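Local coordinates for protein 4-alpha-glucanotransferase (Aquifex aeolicus, PDB 1TZ7) that belongs to the amylomaltase, or disproportionating enzyme (D-enzyme), family and folds around a parallel eight-stranded beta/alpha barrel, at residues 48-53 and 210-215; 61-66 and 298-303; 280-285 and 331-336. All blocks are in the same frame, centred on the assembly; numbering follows the deposited sequence.

From the N terminus, helix 44-56, then the end of strand 60-62 with the loop after it, supply the first segments of interactions 1 and 2. Interaction 1 closes an excursion of 156 residues, just over half of them helical, laying helix 192-218 beside helix 44-56 on the outside of the barrel. Interaction 2 opens inside that loop and closes beyond it, at the entry to strand 302-305, so the two cross; they touch directly, through the salt bridge from Arg213 NH1 to Asp301 OD2. Interaction 3 follows interaction 1 in series but crosses interaction 2, joining the end of helix 278-283 to the start of helix 334-344 across the chain's centre from interaction 1, about 37 Å between centres.

Interaction 1: 48-53 and 210-215; sequences RFLDFL and EKLRRY
Leu50 and Tyr215 form the nearest backbone pair, their CA atoms 7.9 Å apart, where helices 44-56 and 192-218 run almost parallel, the axes of the two short segments inclined by 15° and approaching to 10.9 Å. Leu50 reaches into the gap between them. Its CG lies beside the backbone N (chi1 -70°) and the chain is extended beyond it, which carries CD1 to the far helix. There Leu50 CD1 meets Leu212 CD1 at 3.5 Å, tighter than usual for two methyl groups and thus evidence of dense packing. The same Leu50 methyl also rests at the edge of the Tyr215 ring, 3.8 Å from Tyr215 CD1. Tyr215 spans the gap from the other helix and ends in a hydrogen bond: its OH donates to Asp51 OD1 at 2.6 Å, using the syn lone pair of that oxygen. Asp51 OD1 lies in the plane of the ring, at its edge, while the carboxylate is turned 48° out of that plane, so the acid meets the phenol with a twist. The contact therefore has two layers, an apolar one around both leucines and a polar one at the partly exposed margin, where Tyr47 packs edge-to-face with Tyr215 and Arg219 makes a cation-pi contact with it. On the inner side, Leu50 and Leu212 both rest on Trp61 of strand 60-62, and Phe49 meets the same indole edge-to-face. Two near-parallel helices seated over the strand that runs between them in the chain are characteristic of the outer helical layer of a beta/alpha (TIM) barrel.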
loop_
_atom_site.group_PDB
_atom_site.type_symbol
_atom_site.label_atom_id
_atom_site.label_comp_id
_atom_site.label_asym_id
_atom_site.label_seq_id
_atom_site.Cartn_x
_atom_site.Cartn_y
_atom_site.Cartn_z
ATOM N N ARG A 48 8.822 -2.439 -18.277
ATOM C CA ARG A 48 10.036 -3.256 -18.313
ATOM C C ARG A 48 10.056 -4.253 -17.157
ATOM O O ARG A 48 10.528 -5.373 -17.308
ATOM C CB ARG A 48 11.278 -2.365 -18.253
ATOM C CG ARG A 48 12.610 -3.134 -18.287
ATOM C CD ARG A 48 13.368 -3.019 -19.610
ATOM N NE ARG A 48 13.725 -1.633 -19.926
ATOM C CZ ARG A 48 14.703 -0.948 -19.327
ATOM N NH1 ARG A 48 15.438 -1.514 -18.371
ATOM N NH2 ARG A 48 14.945 0.306 -19.687
ATOM N N PHE A 49 9.541 -3.832 -16.005
ATOM C CA PHE A 49 9.497 -4.687 -14.831
ATOM C C PHE A 49 8.470 -5.803 -15.008
ATOM O O PHE A 49 8.718 -6.938 -14.636
ATOM C CB PHE A 49 9.170 -3.872 -13.579
ATOM C CG PHE A 49 8.950 -4.711 -12.354
ATOM C CD1 PHE A 49 10.000 -5.418 -11.785
ATOM C CD2 PHE A 49 7.687 -4.806 -11.772
ATOM C CE1 PHE A 49 9.800 -6.201 -10.657
ATOM C CE2 PHE A 49 7.482 -5.594 -10.635
ATOM C CZ PHE A 49 8.532 -6.287 -10.082
ATOM N N LEU A 50 7.315 -5.466 -15.582
ATOM C CA LEU A 50 6.307 -6.473 -15.916
ATOM C C LEU A 50 6.850 -7.490 -16.931
ATOM O O LEU A 50 6.569 -8.677 -16.825
ATOM C CB LEU A 50 5.040 -5.804 -16.464
ATOM C CG LEU A 50 4.199 -5.016 -15.446
ATOM C CD1 LEU A 50 2.984 -4.401 -16.125
ATOM C CD2 LEU A 50 3.765 -5.901 -14.279
ATOM N N ASP A 51 7.635 -7.011 -17.907
ATOM C CA ASP A 51 8.288 -7.898 -18.890
ATOM C C ASP A 51 9.228 -8.862 -18.197
ATOM O O ASP A 51 9.332 -10.009 -18.580
ATOM C CB ASP A 51 9.088 -7.082 -19.918
ATOM C CG ASP A 51 8.209 -6.378 -20.922
ATOM O OD1 ASP A 51 7.010 -6.706 -21.014
ATOM O OD2 ASP A 51 8.639 -5.478 -21.673
ATOM N N PHE A 52 9.922 -8.369 -17.174
ATOM C CA PHE A 52 10.841 -9.187 -16.387
ATOM C C PHE A 52 10.073 -10.256 -15.565
ATOM O O PHE A 52 10.473 -11.420 -15.525
ATOM C CB PHE A 52 11.676 -8.282 -15.465
ATOM C CG PHE A 52 12.485 -9.028 -14.437
ATOM C CD1 PHE A 52 12.078 -9.062 -13.108
ATOM C CD2 PHE A 52 13.659 -9.674 -14.791
ATOM C CE1 PHE A 52 12.822 -9.738 -12.156
ATOM C CE2 PHE A 52 14.408 -10.353 -13.838
ATOM C CZ PHE A 52 13.984 -10.385 -12.520
ATOM N N LEU A 53 8.977 -9.844 -14.925
ATOM C CA LEU A 53 8.057 -10.788 -14.251
ATOM C C LEU A 53 7.685 -11.921 -15.203
ATOM O O LEU A 53 7.862 -13.090 -14.893
ATOM C CB LEU A 53 6.764 -10.070 -13.813
ATOM C CG LEU A 53 6.718 -9.301 -12.480
ATOM C CD1 LEU A 53 6.585 -10.232 -11.306
ATOM C CD2 LEU A 53 7.885 -8.469 -12.321
ATOM N N GLU A 210 -4.567 2.105 -15.646
ATOM C CA GLU A 210 -5.435 1.239 -16.440
ATOM C C GLU A 210 -4.633 0.571 -17.553
ATOM O O GLU A 210 -4.781 -0.621 -17.804
ATOM C CB GLU A 210 -6.592 2.055 -17.037
ATOM C CG GLU A 210 -7.523 1.263 -17.948
ATOM C CD GLU A 210 -8.659 2.111 -18.501
ATOM O OE1 GLU A 210 -8.393 2.986 -19.351
ATOM O OE2 GLU A 210 -9.815 1.903 -18.084
ATOM N N LYS A 211 -3.775 1.351 -18.206
ATOM C CA LYS A 211 -2.930 0.849 -19.287
ATOM C C LYS A 211 -1.905 -0.160 -18.764
ATOM O O LYS A 211 -1.659 -1.184 -19.389
ATOM C CB LYS A 211 -2.206 2.018 -19.974
ATOM C CG LYS A 211 -1.828 1.756 -21.420
ATOM C CD LYS A 211 -1.070 2.946 -22.029
ATOM C CE LYS A 211 -2.024 4.036 -22.525
ATOM N NZ LYS A 211 -2.242 5.099 -21.504
ATOM N N LEU A 212 -1.311 0.141 -17.618
ATOM C CA LEU A 212 -0.311 -0.731 -17.028
ATOM C C LEU A 212 -0.958 -2.030 -16.547
ATOM O O LEU A 212 -0.385 -3.110 -16.683
ATOM C CB LEU A 212 0.381 -0.031 -15.862
ATOM C CG LEU A 212 1.523 -0.810 -15.199
ATOM C CD1 LEU A 212 2.704 -0.955 -16.145
ATOM C CD2 LEU A 212 1.953 -0.126 -13.909
ATOM N N ARG A 213 -2.151 -1.911 -15.986
ATOM C CA ARG A 213 -2.872 -3.062 -15.464
ATOM C C ARG A 213 -3.270 -4.034 -16.588
ATOM O O ARG A 213 -3.196 -5.249 -16.421
ATOM C CB ARG A 213 -4.118 -2.611 -14.715
ATOM C CG ARG A 213 -5.031 -3.739 -14.387
ATOM C CD ARG A 213 -6.189 -3.386 -13.513
ATOM N NE ARG A 213 -7.031 -4.550 -13.330
ATOM C CZ ARG A 213 -6.735 -5.571 -12.542
ATOM N NH1 ARG A 213 -7.558 -6.601 -12.466
ATOM N NH2 ARG A 213 -5.614 -5.563 -11.816
ATOM N N ARG A 214 -3.688 -3.490 -17.717
ATOM C CA ARG A 214 -4.033 -4.311 -18.875
ATOM C C ARG A 214 -2.811 -5.073 -19.371
ATOM O O ARG A 214 -2.891 -6.253 -19.691
ATOM C CB ARG A 214 -4.598 -3.441 -20.002
ATOM C CG ARG A 214 -4.892 -4.211 -21.286
ATOM C CD ARG A 214 -5.504 -3.370 -22.393
ATOM N NE ARG A 214 -5.580 -4.111 -23.650
ATOM C CZ ARG A 214 -6.049 -3.611 -24.790
ATOM N NH1 ARG A 214 -6.076 -4.366 -25.885
ATOM N NH2 ARG A 214 -6.490 -2.358 -24.841
ATOM N N TYR A 215 -1.682 -4.386 -19.432
ATOM C CA TYR A 215 -0.432 -4.996 -19.837
ATOM C C TYR A 215 -0.102 -6.184 -18.906
ATOM O O TYR A 215 0.262 -7.260 -19.363
ATOM C CB TYR A 215 0.682 -3.950 -19.793
ATOM C CG TYR A 215 1.929 -4.321 -20.548
ATOM C CD1 TYR A 215 2.990 -4.943 -19.903
ATOM C CD2 TYR A 215 2.062 -4.028 -21.905
ATOM C CE1 TYR A 215 4.145 -5.280 -20.584
ATOM C CE2 TYR A 215 3.215 -4.358 -22.597
ATOM C CZ TYR A 215 4.258 -4.986 -21.925
ATOM O OH TYR A 215 5.416 -5.323 -22.597
#

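Interaction 2: 61-66 and 298-303; sequences WQVLPL and KLFDFL
Phe300 is the shared partner of Val63 and Leu66, and the close approaches are all made by the outer end of its ring, CE2 and CZ. The aromatic chain leaves the backbone with CG beside the backbone N (chi1 -46°), which sends CE2 and CZ toward segment 61-66. Leu66 CD2 lies at the ring edge, near its plane, 3.8 Å from Phe300 CZ and 3.9 Å from Phe300 CE2; the two side chains run past one another in opposite senses. The leucine adopts an unusual shape, its chi1 of -93° falling well away from a staggered value, which may reflect strain or an imperfectly fitted side chain. Val63 divides its two methyls between different rings. CG2 approaches Phe300 CE2 obliquely at 4.0 Å, whereas CG1 sits over one face of Trp61, 3.2 Å above the plane and displaced toward the rim. Phe300 in turn has Leu299 CB above the centre of one face, 3.6 Å from its plane, so a sequence neighbour restricts the ring from that side. With 9.6 Å between the closest CA atoms, Leu66 and Leu299, side chains alone bridge the segments. Leu66 also packs on Phe205 and Trp209 of helix 192-218, and Leu299 on Phe206. All three touching residues are buried: this is the apolar layer between strands and helices of a beta/alpha barrel, linking the exit of strand 60-62 with the entry to strand 302-305, two places apart in the sheet.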
loop_
_atom_site.group_PDB
_atom_site.type_symbol
_atom_site.label_atom_id
_atom_site.label_comp_id
_atom_site.label_asym_id
_atom_site.label_seq_id
_atom_site.Cartn_x
_atom_site.Cartn_y
_atom_site.Cartn_z
ATOM N N TRP A 61 2.505 -9.405 -8.608
ATOM C CA TRP A 61 3.219 -8.186 -8.297
ATOM C C TRP A 61 2.524 -7.488 -7.131
ATOM O O TRP A 61 1.351 -7.133 -7.227
ATOM C CB TRP A 61 3.232 -7.263 -9.521
ATOM C CG TRP A 61 3.862 -5.928 -9.273
ATOM C CD1 TRP A 61 4.832 -5.631 -8.350
ATOM C CD2 TRP A 61 3.575 -4.706 -9.957
ATOM N NE1 TRP A 61 5.163 -4.298 -8.421
ATOM C CE2 TRP A 61 4.407 -3.704 -9.401
ATOM C CE3 TRP A 61 2.696 -4.347 -10.993
ATOM C CZ2 TRP A 61 4.381 -2.376 -9.841
ATOM C CZ3 TRP A 61 2.676 -3.027 -11.427
ATOM C CH2 TRP A 61 3.513 -2.060 -10.850
ATOM N N GLN A 62 3.244 -7.297 -6.030
ATOM C CA GLN A 62 2.684 -6.588 -4.880
ATOM C C GLN A 62 3.236 -5.181 -4.772
ATOM O O GLN A 62 4.447 -4.973 -4.772
ATOM C CB GLN A 62 2.930 -7.351 -3.575
ATOM C CG GLN A 62 2.169 -6.741 -2.373
ATOM C CD GLN A 62 2.173 -7.626 -1.131
ATOM O OE1 GLN A 62 2.252 -7.125 -0.013
ATOM N NE2 GLN A 62 2.077 -8.923 -1.326
ATOM N N VAL A 63 2.330 -4.216 -4.684
ATOM C CA VAL A 63 2.688 -2.833 -4.480
ATOM C C VAL A 63 2.189 -2.373 -3.117
ATOM O O VAL A 63 1.395 -3.056 -2.474
ATOM C CB VAL A 63 2.072 -1.921 -5.583
ATOM C CG1 VAL A 63 2.734 -2.181 -6.927
ATOM C CG2 VAL A 63 0.548 -2.128 -5.680
ATOM N N LEU A 64 2.664 -1.214 -2.680
ATOM C CA LEU A 64 2.104 -0.551 -1.503
ATOM C C LEU A 64 0.936 0.345 -1.953
ATOM O O LEU A 64 0.674 0.462 -3.154
ATOM C CB LEU A 64 3.187 0.270 -0.785
ATOM C CG LEU A 64 4.557 -0.424 -0.635
ATOM C CD1 LEU A 64 5.579 0.522 -0.055
ATOM C CD2 LEU A 64 4.434 -1.679 0.223
ATOM N N PRO A 65 0.229 0.962 -1.006
ATOM C CA PRO A 65 -0.896 1.837 -1.352
ATOM C C PRO A 65 -0.491 2.934 -2.331
ATOM O O PRO A 65 0.609 3.473 -2.240
ATOM C CB PRO A 65 -1.307 2.433 0.001
ATOM C CG PRO A 65 -0.845 1.441 1.004
ATOM C CD PRO A 65 0.432 0.880 0.452
ATOM N N LEU A 66 -1.381 3.253 -3.256
ATOM C CA LEU A 66 -1.086 4.205 -4.326
ATOM C C LEU A 66 -1.644 5.580 -3.973
ATOM O O LEU A 66 -1.683 6.474 -4.809
ATOM C CB LEU A 66 -1.701 3.712 -5.652
ATOM C CG LEU A 66 -0.816 2.874 -6.591
ATOM C CD1 LEU A 66 0.106 1.950 -5.832
ATOM C CD2 LEU A 66 -1.691 2.080 -7.563
ATOM N N LYS A 298 -10.908 -1.992 -9.104
ATOM C CA LYS A 298 -10.618 -1.348 -10.405
ATOM C C LYS A 298 -9.116 -1.369 -10.688
ATOM O O LYS A 298 -8.689 -1.397 -11.850
ATOM C CB LYS A 298 -11.108 0.105 -10.417
ATOM C CG LYS A 298 -12.611 0.271 -10.348
ATOM C CD LYS A 298 -12.995 1.769 -10.327
ATOM C CE LYS A 298 -14.509 1.976 -10.423
ATOM N NZ LYS A 298 -14.989 1.942 -11.829
ATOM N N LEU A 299 -8.323 -1.346 -9.619
ATOM C CA LEU A 299 -6.876 -1.241 -9.725
ATOM C C LEU A 299 -6.198 -2.598 -9.570
ATOM O O LEU A 299 -5.258 -2.912 -10.298
ATOM C CB LEU A 299 -6.343 -0.281 -8.657
ATOM C CG LEU A 299 -7.071 1.062 -8.555
ATOM C CD1 LEU A 299 -6.522 1.883 -7.395
ATOM C CD2 LEU A 299 -6.954 1.838 -9.868
ATOM N N PHE A 300 -6.677 -3.397 -8.613
ATOM C CA PHE A 300 -5.944 -4.572 -8.143
ATOM C C PHE A 300 -6.777 -5.840 -8.261
ATOM O O PHE A 300 -8.002 -5.788 -8.331
ATOM C CB PHE A 300 -5.521 -4.388 -6.690
ATOM C CG PHE A 300 -4.917 -3.050 -6.399
ATOM C CD1 PHE A 300 -5.513 -2.187 -5.494
ATOM C CD2 PHE A 300 -3.745 -2.652 -7.028
ATOM C CE1 PHE A 300 -4.952 -0.950 -5.223
ATOM C CE2 PHE A 300 -3.186 -1.419 -6.760
ATOM C CZ PHE A 300 -3.789 -0.568 -5.856
ATOM N N ASP A 301 -6.096 -6.979 -8.275
ATOM C CA ASP A 301 -6.754 -8.276 -8.239
ATOM C C ASP A 301 -6.933 -8.757 -6.808
ATOM O O ASP A 301 -7.973 -9.321 -6.455
ATOM C CB ASP A 301 -5.944 -9.282 -9.031
ATOM C CG ASP A 301 -5.775 -8.876 -10.460
ATOM O OD1 ASP A 301 -4.735 -8.259 -10.786
ATOM O OD2 ASP A 301 -6.640 -9.104 -11.331
ATOM N N PHE A 302 -5.919 -8.530 -5.983
ATOM C CA PHE A 302 -5.996 -8.870 -4.574
ATOM C C PHE A 302 -5.812 -7.640 -3.689
ATOM O O PHE A 302 -5.066 -6.713 -4.027
ATOM C CB PHE A 302 -4.950 -9.934 -4.228
ATOM C CG PHE A 302 -5.192 -11.270 -4.907
ATOM C CD1 PHE A 302 -6.056 -12.203 -4.348
ATOM C CD2 PHE A 302 -4.559 -11.582 -6.100
ATOM C CE1 PHE A 302 -6.283 -13.432 -4.970
ATOM C CE2 PHE A 302 -4.782 -12.807 -6.727
ATOM C CZ PHE A 302 -5.647 -13.732 -6.154
ATOM N N LEU A 303 -6.495 -7.641 -2.557
ATOM C CA LEU A 303 -6.424 -6.552 -1.613
ATOM C C LEU A 303 -5.859 -7.048 -0.305
ATOM O O LEU A 303 -6.509 -7.804 0.416
ATOM C CB LEU A 303 -7.817 -5.960 -1.382
ATOM C CG LEU A 303 -8.602 -5.616 -2.641
ATOM C CD1 LEU A 303 -9.980 -5.080 -2.277
ATOM C CD2 LEU A 303 -7.841 -4.615 -3.492
#

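Interaction 3: 280-285 and 331-336; sequences EHEKEG and KAPGKT
A carboxylate set against carbon is the odd feature here: Glu282 directs both oxygens at segment 331-336, yet neither is hydrogen-bonded there. Glu282 OE2 lies against Pro333 CB at 3.5 Å, and Glu282 OE1 is equally far, 3.6 Å, from the methyl CG2 and the hydroxyl OG1 of Thr336. The acid gets there by an extended chain, its CG anti to the backbone N (chi1 -160°), sliding past the proline ring and crossing Thr336 at about a right angle. The hydroxyl, Thr336 OG1, gives its hydrogen instead to Pro333 O at 3.1 Å, a bond whose donor stands 51° out of the carbonyl plane. That internal bond goes with a nearly eclipsed chi1 of 13°. Two helix ends face each other at the surface: Gly285, with positive phi, is the C-prime residue of the Schellman motif closing helix 278-283, whereas Pro333 occupies the N-cap position of helix 334-344 and centres an inverse gamma turn. The carboxylate might gain modestly from the positive end of the second helix. Trp278 and Phe286 pack on Pro333, and Lys340 holds Gly285 O by a hydrogen bond.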
loop_
_atom_site.group_PDB
_atom_site.type_symbol
_atom_site.label_atom_id
_atom_site.label_comp_id
_atom_site.label_asym_id
_atom_site.label_seq_id
_atom_site.Cartn_x
_atom_site.Cartn_y
_atom_site.Cartn_z
ATOM N N GLU A 280 -21.841 2.587 13.564
ATOM C CA GLU A 280 -22.388 3.374 12.449
ATOM C C GLU A 280 -22.167 2.689 11.088
ATOM O O GLU A 280 -22.983 2.826 10.181
ATOM C CB GLU A 280 -21.770 4.770 12.427
ATOM C CG GLU A 280 -22.571 5.790 11.621
ATOM C CD GLU A 280 -23.895 6.161 12.280
ATOM O OE1 GLU A 280 -24.844 6.502 11.550
ATOM O OE2 GLU A 280 -23.982 6.109 13.525
ATOM N N HIS A 281 -21.061 1.966 10.953
ATOM C CA HIS A 281 -20.784 1.223 9.715
ATOM C C HIS A 281 -21.777 0.109 9.537
ATOM O O HIS A 281 -22.295 -0.091 8.452
ATOM C CB HIS A 281 -19.334 0.702 9.710
ATOM C CG HIS A 281 -18.343 1.787 9.877
ATOM N ND1 HIS A 281 -17.858 2.516 8.822
ATOM C CD2 HIS A 281 -17.807 2.333 10.987
ATOM C CE1 HIS A 281 -17.039 3.446 9.281
ATOM N NE2 HIS A 281 -16.993 3.353 10.587
ATOM N N GLU A 282 -22.061 -0.599 10.620
ATOM C CA GLU A 282 -23.047 -1.667 10.602
ATOM C C GLU A 282 -24.445 -1.104 10.331
ATOM O O GLU A 282 -25.264 -1.744 9.681
ATOM C CB GLU A 282 -23.026 -2.427 11.936
ATOM C CG GLU A 282 -23.641 -3.819 11.868
ATOM C CD GLU A 282 -23.189 -4.722 13.008
ATOM O OE1 GLU A 282 -23.620 -5.889 13.043
ATOM O OE2 GLU A 282 -22.405 -4.262 13.868
ATOM N N LYS A 283 -24.699 0.105 10.829
ATOM C CA LYS A 283 -25.990 0.766 10.635
ATOM C C LYS A 283 -26.232 1.132 9.158
ATOM O O LYS A 283 -27.368 1.077 8.677
ATOM C CB LYS A 283 -26.074 2.023 11.499
ATOM C CG LYS A 283 -27.434 2.698 11.483
ATOM C CD LYS A 283 -27.457 3.927 12.392
ATOM C CE LYS A 283 -28.725 4.750 12.185
ATOM N NZ LYS A 283 -28.533 6.175 12.557
ATOM N N GLU A 284 -25.162 1.506 8.449
ATOM C CA GLU A 284 -25.256 1.838 7.019
ATOM C C GLU A 284 -24.872 0.641 6.127
ATOM O O GLU A 284 -24.498 0.817 4.966
ATOM C CB GLU A 284 -24.370 3.067 6.680
ATOM C CG GLU A 284 -22.905 2.938 7.095
ATOM C CD GLU A 284 -21.933 3.356 5.990
ATOM O OE1 GLU A 284 -21.041 2.549 5.649
ATOM O OE2 GLU A 284 -22.063 4.493 5.467
ATOM N N GLY A 285 -24.971 -0.570 6.680
ATOM C CA GLY A 285 -24.771 -1.792 5.905
ATOM C C GLY A 285 -23.362 -1.940 5.345
ATOM O O GLY A 285 -23.165 -2.584 4.316
ATOM N N LYS A 331 -13.980 -4.427 20.581
ATOM C CA LYS A 331 -14.428 -5.396 19.577
ATOM C C LYS A 331 -15.044 -4.685 18.379
ATOM O O LYS A 331 -15.828 -3.756 18.537
ATOM C CB LYS A 331 -15.444 -6.372 20.187
ATOM C CG LYS A 331 -14.868 -7.266 21.300
ATOM C CD LYS A 331 -14.013 -8.396 20.730
ATOM C CE LYS A 331 -13.449 -9.290 21.839
ATOM N NZ LYS A 331 -12.024 -9.667 21.592
ATOM N N ALA A 332 -14.666 -5.128 17.180
ATOM C CA ALA A 332 -15.280 -4.663 15.937
ATOM C C ALA A 332 -16.079 -5.814 15.290
ATOM O O ALA A 332 -15.826 -6.977 15.573
ATOM C CB ALA A 332 -14.194 -4.160 14.974
ATOM N N PRO A 333 -17.033 -5.479 14.423
ATOM C CA PRO A 333 -17.969 -6.471 13.880
ATOM C C PRO A 333 -17.429 -7.171 12.622
ATOM O O PRO A 333 -18.039 -7.086 11.563
ATOM C CB PRO A 333 -19.193 -5.627 13.541
ATOM C CG PRO A 333 -18.621 -4.288 13.135
ATOM C CD PRO A 333 -17.301 -4.129 13.896
ATOM N N GLY A 334 -16.298 -7.855 12.758
ATOM C CA GLY A 334 -15.616 -8.449 11.625
ATOM C C GLY A 334 -16.426 -9.551 10.970
ATOM O O GLY A 334 -16.452 -9.663 9.745
ATOM N N LYS A 335 -17.089 -10.365 11.786
ATOM C CA LYS A 335 -17.905 -11.465 11.273
ATOM C C LYS A 335 -19.021 -10.942 10.359
ATOM O O LYS A 335 -19.249 -11.474 9.279
ATOM C CB LYS A 335 -18.508 -12.274 12.430
ATOM C CG LYS A 335 -17.633 -13.459 12.894
ATOM C CD LYS A 335 -17.007 -13.205 14.270
ATOM C CE LYS A 335 -17.947 -13.602 15.397
ATOM N NZ LYS A 335 -17.880 -15.061 15.684
ATOM N N THR A 336 -19.704 -9.891 10.802
ATOM C CA THR A 336 -20.797 -9.302 10.024
ATOM C C THR A 336 -20.277 -8.596 8.775
ATOM O O THR A 336 -20.892 -8.669 7.715
ATOM C CB THR A 336 -21.619 -8.307 10.893
ATOM O OG1 THR A 336 -20.913 -8.002 12.097
ATOM C CG2 THR A 336 -22.896 -8.943 11.379
#